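Local structure of transcriptional regulator, GntR family (Thermotoga maritima, 3SXM) at residues 66-70 / 71-75; 86-89 / 90-94. The protein probably regulates transcription by sequence-specific DNA binding, this chain being its metal-binding FCD domain in the metal-free state. The protein carries 3 engineered substitutions. One frame throughout, in Å; residues are numbered along the deposited sequence.

Contact 1: residues 66-70 / 71-75; sequences FIRAS and GNELI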
ATOM      1  N   PHE A  66       5.777 -10.730   5.874  1.00 13.78           N
ATOM      2  CA  PHE A  66       6.139  -9.789   4.780  1.00 12.84           C
ATOM      3  C   PHE A  66       5.967  -8.380   5.344  1.00 14.58           C
ATOM      4  O   PHE A  66       6.815  -7.499   5.154  1.00 13.60           O
ATOM      5  CB  PHE A  66       5.252  -9.971   3.559  1.00 13.97           C
ATOM      6  CG  PHE A  66       5.382 -11.326   2.873  1.00 14.10           C
ATOM      7  CD1 PHE A  66       6.507 -12.109   2.995  1.00 13.16           C
ATOM      8  CD2 PHE A  66       4.317 -11.810   2.131  1.00 17.78           C
ATOM      9  CE1 PHE A  66       6.603 -13.371   2.365  1.00 14.80           C
ATOM     10  CE2 PHE A  66       4.440 -13.059   1.495  1.00 16.90           C
ATOM     11  CZ  PHE A  66       5.563 -13.786   1.622  1.00 15.49           C
ATOM     12  N   ILE A  67       4.863  -8.180   6.024  1.00 11.68           N
ATOM     13  CA  ILE A  67       4.510  -6.843   6.578  1.00 12.04           C
ATOM     14  C   ILE A  67       5.502  -6.468   7.684  1.00 12.13           C
ATOM     15  O   ILE A  67       6.042  -5.321   7.724  1.00 13.18           O
ATOM     16  CB  ILE A  67       3.094  -6.857   7.104  1.00 11.60           C
ATOM     17  CG1 ILE A  67       2.095  -7.118   5.973  1.00 12.80           C
ATOM     18  CG2 ILE A  67       2.749  -5.580   7.900  1.00 13.61           C
ATOM     19  CD1 ILE A  67       1.908  -5.988   4.968  1.00 13.72           C
ATOM     20  N   ARG A  68       5.777  -7.412   8.583  0.50 17.54           N
ATOM     21  CA  ARG A  68       6.630  -7.174   9.736  0.50  8.81           C
ATOM     22  C   ARG A  68       8.052  -6.785   9.316  0.50 11.17           C
ATOM     23  O   ARG A  68       8.683  -5.962   9.986  0.50 14.73           O
ATOM     24  CB  ARG A  68       6.619  -8.401  10.673  0.50 16.03           C
ATOM     25  CG  ARG A  68       7.603  -8.363  11.812  0.50 13.81           C
ATOM     26  CD  ARG A  68       7.291  -7.359  12.839  0.50 29.98           C
ATOM     27  NE  ARG A  68       6.071  -7.651  13.585  0.50 41.54           N
ATOM     28  CZ  ARG A  68       5.649  -6.933  14.616  0.50 24.81           C
ATOM     29  NH1 ARG A  68       6.354  -5.895  15.029  0.50 35.23           N
ATOM     30  NH2 ARG A  68       4.534  -7.264  15.242  0.50 34.27           N
ATOM     31  N   ALA A  69       8.546  -7.338   8.209  1.00 12.89           N
ATOM     32  CA  ALA A  69       9.906  -7.129   7.740  1.00 13.42           C
ATOM     33  C   ALA A  69      10.141  -5.652   7.369  1.00 13.10           C
ATOM     34  O   ALA A  69      11.276  -5.227   7.318  1.00 15.32           O
ATOM     35  CB  ALA A  69      10.211  -8.080   6.537  1.00 14.66           C
ATOM     36  N   SER A  70       9.074  -4.897   7.107  1.00 14.23           N
ATOM     37  CA  SER A  70       9.209  -3.432   6.849  1.00 15.07           C
ATOM     38  C   SER A  70       9.786  -2.717   8.042  1.00 14.60           C
ATOM     39  O   SER A  70      10.409  -1.653   7.905  1.00 15.42           O
ATOM     40  CB  SER A  70       7.868  -2.795   6.446  1.00 12.67           C
ATOM     41  OG  SER A  70       7.003  -2.764   7.545  1.00 14.01           O
ATOM     42  N   GLY A  71       9.525  -3.204   9.237  1.00 13.78           N
ATOM     43  CA  GLY A  71       9.854  -2.472  10.451  1.00 14.32           C
ATOM     44  C   GLY A  71       9.097  -1.184  10.606  1.00 14.95           C
ATOM     45  O   GLY A  71       9.467  -0.410  11.504  1.00 17.58           O
ATOM     46  N   ASN A  72       8.055  -0.984   9.824  1.00 13.06           N
ATOM     47  CA  ASN A  72       7.259   0.224   9.829  1.00 12.60           C
ATOM     48  C   ASN A  72       6.063  -0.043  10.738  1.00 14.48           C
ATOM     49  O   ASN A  72       5.148  -0.762  10.341  1.00 13.74           O
ATOM     50  CB  ASN A  72       6.834   0.588   8.408  1.00 14.16           C
ATOM     51  CG  ASN A  72       6.027   1.865   8.331  1.00 12.74           C
ATOM     52  OD1 ASN A  72       5.187   2.140   9.201  1.00 13.19           O
ATOM     53  ND2 ASN A  72       6.295   2.680   7.334  1.00 13.31           N
ATOM     54  N   GLU A  73       6.100   0.529  11.948  1.00 14.60           N
ATOM     55  CA  GLU A  73       5.061   0.225  12.908  1.00 14.28           C
ATOM     56  C   GLU A  73       3.677   0.691  12.441  1.00 14.29           C
ATOM     57  O   GLU A  73       2.658   0.119  12.813  1.00 15.25           O
ATOM     58  CB  GLU A  73       5.386   0.715  14.314  1.00 16.40           C
ATOM     59  CG  GLU A  73       6.665   0.094  14.926  1.00 18.99           C
ATOM     60  CD  GLU A  73       6.578  -1.436  15.096  1.00 27.27           C
ATOM     61  OE1 GLU A  73       5.466  -1.996  15.232  1.00 28.67           O
ATOM     62  OE2 GLU A  73       7.646  -2.103  15.087  1.00 33.10           O
ATOM     63  N   LEU A  74       3.610   1.745  11.649  1.00 12.79           N
ATOM     64  CA  LEU A  74       2.332   2.169  11.098  1.00 11.65           C
ATOM     65  C   LEU A  74       1.761   1.179  10.123  1.00 12.11           C
ATOM     66  O   LEU A  74       0.591   0.828  10.253  1.00 13.18           O
ATOM     67  CB  LEU A  74       2.428   3.617  10.508  1.00 12.33           C
ATOM     68  CG  LEU A  74       1.146   4.171   9.897  1.00 13.54           C
ATOM     69  CD1 LEU A  74       0.045   4.160  10.932  1.00 14.55           C
ATOM     70  CD2 LEU A  74       1.321   5.588   9.341  1.00 15.30           C
ATOM     71  N   ILE A  75       2.565   0.686   9.203  1.00 11.75           N
ATOM     72  CA  ILE A  75       2.122  -0.347   8.248  1.00 10.01           C
ATOM     73  C   ILE A  75       1.708  -1.591   8.994  1.00 10.97           C
ATOM     74  O   ILE A  75       0.641  -2.155   8.715  1.00 12.31           O
ATOM     75  CB  ILE A  75       3.180  -0.629   7.175  1.00 11.73           C
ATOM     76  CG1 ILE A  75       3.371   0.598   6.311  1.00 13.36           C
ATOM     77  CG2 ILE A  75       2.722  -1.804   6.322  1.00 12.52           C
ATOM     78  CD1 ILE A  75       4.492   0.470   5.257  1.00 14.15           C
TER
HETATM   79  O   HOH W   1       4.757  -4.233  16.471  1.00 39.78           O
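The CG2 methyl of I67 lies 4.1 Å from CG2 of I75, joining the end of helix 51-68 to the first turn of helix 73-90. M18 of helix 5-25 packs against both isoleucines. Between them the chain leaves the helix through a type I turn from R68 to G71, closed by G71 N bonding to R68 O at 3.0 Å. The hydroxyl of S70 serves both sides of this bend. With chi1 at 70°, OG sits between the backbone N and the carbonyl carbon, where it donates to I67 O (2.7 Å) almost in line with that carbonyl and accepts from N72 N (3.1 Å). Replacing S70 by alanine would remove both bonds and is likely to leave N72 N without this acceptor and I67 O with one donor fewer. G71 follows with positive phi, where a CB would clash with S70 O. N72 caps the next helix: its OD1 accepts from I75 N at 3.0 Å, the donor standing above the amide plane, while ND2 turns to E13 of the second subunit. In one of the two conformers of R68, a water accepts from NH1 and donates to E73 OE1, which is 4.0 Å from NH1 and well off the guanidinium plane. The bend is therefore held by short backbone and hydroxyl bonds, whereas R68 and E73 probably add a looser, water-assisted attraction.

Contact 2: residues 86-89 / 90-94; sequences IDLV and RHLNE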
ATOM      1  N   ILE A  86      -9.415  -9.629   6.834  1.00 11.62           N
ATOM      2  CA  ILE A  86      -8.634 -10.551   6.030  1.00 11.09           C
ATOM      3  C   ILE A  86      -9.015 -12.001   6.387  1.00 11.77           C
ATOM      4  O   ILE A  86      -9.213 -12.841   5.486  1.00 13.76           O
ATOM      5  CB  ILE A  86      -7.111 -10.328   6.210  1.00 11.76           C
ATOM      6  CG1 ILE A  86      -6.707  -8.980   5.606  1.00 12.41           C
ATOM      7  CG2 ILE A  86      -6.332 -11.496   5.645  1.00 12.12           C
ATOM      8  CD1 ILE A  86      -5.260  -8.608   5.790  1.00 11.79           C
ATOM      9  N   ASP A  87      -9.115 -12.282   7.691  1.00 13.81           N
ATOM     10  CA  ASP A  87      -9.339 -13.624   8.207  1.00 14.27           C
ATOM     11  C   ASP A  87     -10.758 -14.050   7.851  1.00 15.36           C
ATOM     12  O   ASP A  87     -10.984 -15.214   7.534  1.00 15.72           O
ATOM     13  CB  ASP A  87      -9.123 -13.643   9.717  1.00 15.84           C
ATOM     14  CG  ASP A  87      -8.758 -14.998  10.291  1.00 18.81           C
ATOM     15  OD1 ASP A  87      -8.501 -15.949   9.546  1.00 19.35           O
ATOM     16  OD2 ASP A  87      -8.672 -15.059  11.534  1.00 20.05           O
ATOM     17  N   LEU A  88     -11.740 -13.146   7.938  1.00 13.79           N
ATOM     18  CA  LEU A  88     -13.125 -13.462   7.536  1.00 13.26           C
ATOM     19  C   LEU A  88     -13.096 -13.916   6.088  1.00 14.87           C
ATOM     20  O   LEU A  88     -13.672 -14.983   5.725  1.00 15.89           O
ATOM     21  CB  LEU A  88     -14.013 -12.232   7.731  1.00 13.67           C
ATOM     22  CG  LEU A  88     -15.464 -12.279   7.348  1.00 14.82           C
ATOM     23  CD1 LEU A  88     -16.181 -11.094   7.839  1.00 18.18           C
ATOM     24  CD2 LEU A  88     -15.810 -12.474   5.894  1.00 23.64           C
ATOM     25  N   VAL A  89     -12.454 -13.114   5.223  1.00 13.24           N
ATOM     26  CA  VAL A  89     -12.402 -13.440   3.807  1.00 13.64           C
ATOM     27  C   VAL A  89     -11.716 -14.774   3.558  1.00 14.07           C
ATOM     28  O   VAL A  89     -12.197 -15.608   2.732  1.00 14.36           O
ATOM     29  CB  VAL A  89     -11.811 -12.262   2.944  1.00 13.12           C
ATOM     30  CG1 VAL A  89     -11.574 -12.722   1.545  1.00 15.39           C
ATOM     31  CG2 VAL A  89     -12.748 -11.117   3.030  1.00 14.28           C
ATOM     32  N   ARG A  90     -10.668 -15.091   4.294  1.00 14.26           N
ATOM     33  CA  ARG A  90      -9.978 -16.355   4.146  1.00 17.24           C
ATOM     34  C   ARG A  90     -10.910 -17.508   4.403  1.00 16.37           C
ATOM     35  O   ARG A  90     -10.838 -18.504   3.776  1.00 17.47           O
ATOM     36  CB  ARG A  90      -8.826 -16.562   5.168  1.00 22.79           C
ATOM     37  CG  ARG A  90      -7.687 -15.703   5.213  1.00 33.96           C
ATOM     38  CD  ARG A  90      -6.494 -16.410   5.997  1.00 27.98           C
ATOM     39  NE  ARG A  90      -6.722 -16.685   7.425  1.00 29.16           N
ATOM     40  CZ  ARG A  90      -5.867 -17.332   8.213  1.00 26.49           C
ATOM     41  NH1 ARG A  90      -4.760 -17.800   7.719  1.00 24.04           N
ATOM     42  NH2 ARG A  90      -6.122 -17.508   9.494  1.00 26.48           N
ATOM     43  N   HIS A  91     -11.708 -17.360   5.414  1.00 15.85           N
ATOM     44  CA  HIS A  91     -12.590 -18.448   5.840  1.00 14.98           C
ATOM     45  C   HIS A  91     -13.835 -18.655   4.949  1.00 15.40           C
ATOM     46  O   HIS A  91     -14.617 -19.615   5.137  1.00 16.96           O
ATOM     47  CB  HIS A  91     -13.004 -18.257   7.299  1.00 15.39           C
ATOM     48  CG  HIS A  91     -11.955 -18.647   8.283  1.00 15.37           C
ATOM     49  ND1 HIS A  91     -10.918 -17.826   8.687  1.00 20.01           N
ATOM     50  CD2 HIS A  91     -11.785 -19.821   8.944  1.00 20.88           C
ATOM     51  CE1 HIS A  91     -10.148 -18.487   9.538  1.00 23.61           C
ATOM     52  NE2 HIS A  91     -10.667 -19.678   9.728  1.00 26.88           N
ATOM     53  N   LEU A  92     -13.998 -17.826   3.930  1.00 15.18           N
ATOM     54  CA  LEU A  92     -15.162 -17.939   3.054  1.00 16.28           C
ATOM     55  C   LEU A  92     -15.045 -19.088   2.152  1.00 16.92           C
ATOM     56  O   LEU A  92     -16.071 -19.615   1.708  1.00 20.36           O
ATOM     57  CB  LEU A  92     -15.352 -16.685   2.189  1.00 16.29           C
ATOM     58  CG  LEU A  92     -15.785 -15.463   2.976  1.00 16.40           C
ATOM     59  CD1 LEU A  92     -15.808 -14.223   2.026  1.00 17.97           C
ATOM     60  CD2 LEU A  92     -17.132 -15.636   3.692  1.00 22.74           C
ATOM     61  N   ASN A  93     -13.845 -19.526   1.840  1.00 18.96           N
ATOM     62  CA  ASN A  93     -13.650 -20.598   0.886  1.00 19.72           C
ATOM     63  C   ASN A  93     -12.411 -21.376   1.237  1.00 16.48           C
ATOM     64  O   ASN A  93     -11.400 -20.826   1.380  1.00 22.92           O
ATOM     65  CB  ASN A  93     -13.532 -20.019  -0.508  1.00 26.25           C
ATOM     66  CG  ASN A  93     -13.464 -21.081  -1.594  1.00 26.26           C
ATOM     67  OD1 ASN A  93     -12.559 -21.106  -2.385  1.00 33.29           O
ATOM     68  ND2 ASN A  93     -14.435 -21.914  -1.638  1.00 21.99           N
ATOM     69  N   GLU A  94     -12.525 -22.687   1.348  1.00 22.30           N
ATOM     70  CA  GLU A  94     -11.415 -23.563   1.720  1.00 27.07           C
ATOM     71  C   GLU A  94     -10.580 -24.043   0.552  1.00 19.62           C
ATOM     72  O   GLU A  94     -11.070 -24.797  -0.289  1.00 30.71           O
ATOM     73  CB  GLU A  94     -12.044 -24.824   2.325  1.00 31.95           C
ATOM     74  CG  GLU A  94     -11.081 -25.904   2.737  1.00 35.71           C
ATOM     75  CD  GLU A  94     -10.697 -26.843   1.611  1.00 44.75           C
ATOM     76  OE1 GLU A  94     -11.583 -27.585   1.105  1.00 38.80           O
ATOM     77  OE2 GLU A  94      -9.492 -26.887   1.269  1.00 29.84           O
TER
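Two first torsions bring D87 and R90 together: CG of D87 lies anti to its backbone N (chi1 -156°), while CG of R90 lies anti to the carbonyl carbon (chi1 -62°), and a bend at chi3 turns NE and NH2 toward D87 OD1. The guanidinium then grips one carboxylate oxygen side-on, with R90 NE at 2.9 Å and R90 NH2 at 2.8 Å from D87 OD1. That oxygen lies near the guanidinium plane, yet both nitrogens approach it from the same face of the carboxylate, whose plane is turned 49° from that of the arginine. R90 NH1 makes a further salt bridge to D59, so the arginine spans two acidic side chains. This is the C-terminal end of helix 73-90 in the all-helical FCD domain, and the next residue, H91, is a zinc ligand in another structure of this protein. In this metal-free chain the H91 ring runs beside D87, and its ND1 donates to D87 O at 2.9 Å with the acceptor in the ring plane. H91 N reaches the same oxygen from the opposite face of the carbonyl, at 3.1 Å. One backbone acceptor thus helps fix both the last turn and the rotation of the imidazole. As the chain leaves the helix, L92 N bonds to V89 O (3.1 Å), and L92 turns back on the preceding turn, its CD2 lying 4.1 Å from CD2 of L88. I8 of helix 5-25 and T133 of helix 115-135 also pack on L92.

Contact 1 and contact 2 lie near the two ends of helix 73-90, the first at its N-cap and the second where it runs out into the loop before helix 96-111. Their centres are 23 Å apart and their nearest atoms about 8 Å, so the helix links them without touch. They lie at different distances from D56, D59 and H63, zinc ligands in another structure of this protein, with no metal bound here: 86-89/90-94 contains H91 and places the R90 side chain about 3 Å from that of D59 and about 5 Å from that of D56, whereas I67 of 66-70/71-75 is about 6 Å from the H63 side chain. Contact 1 alone meets the second subunit.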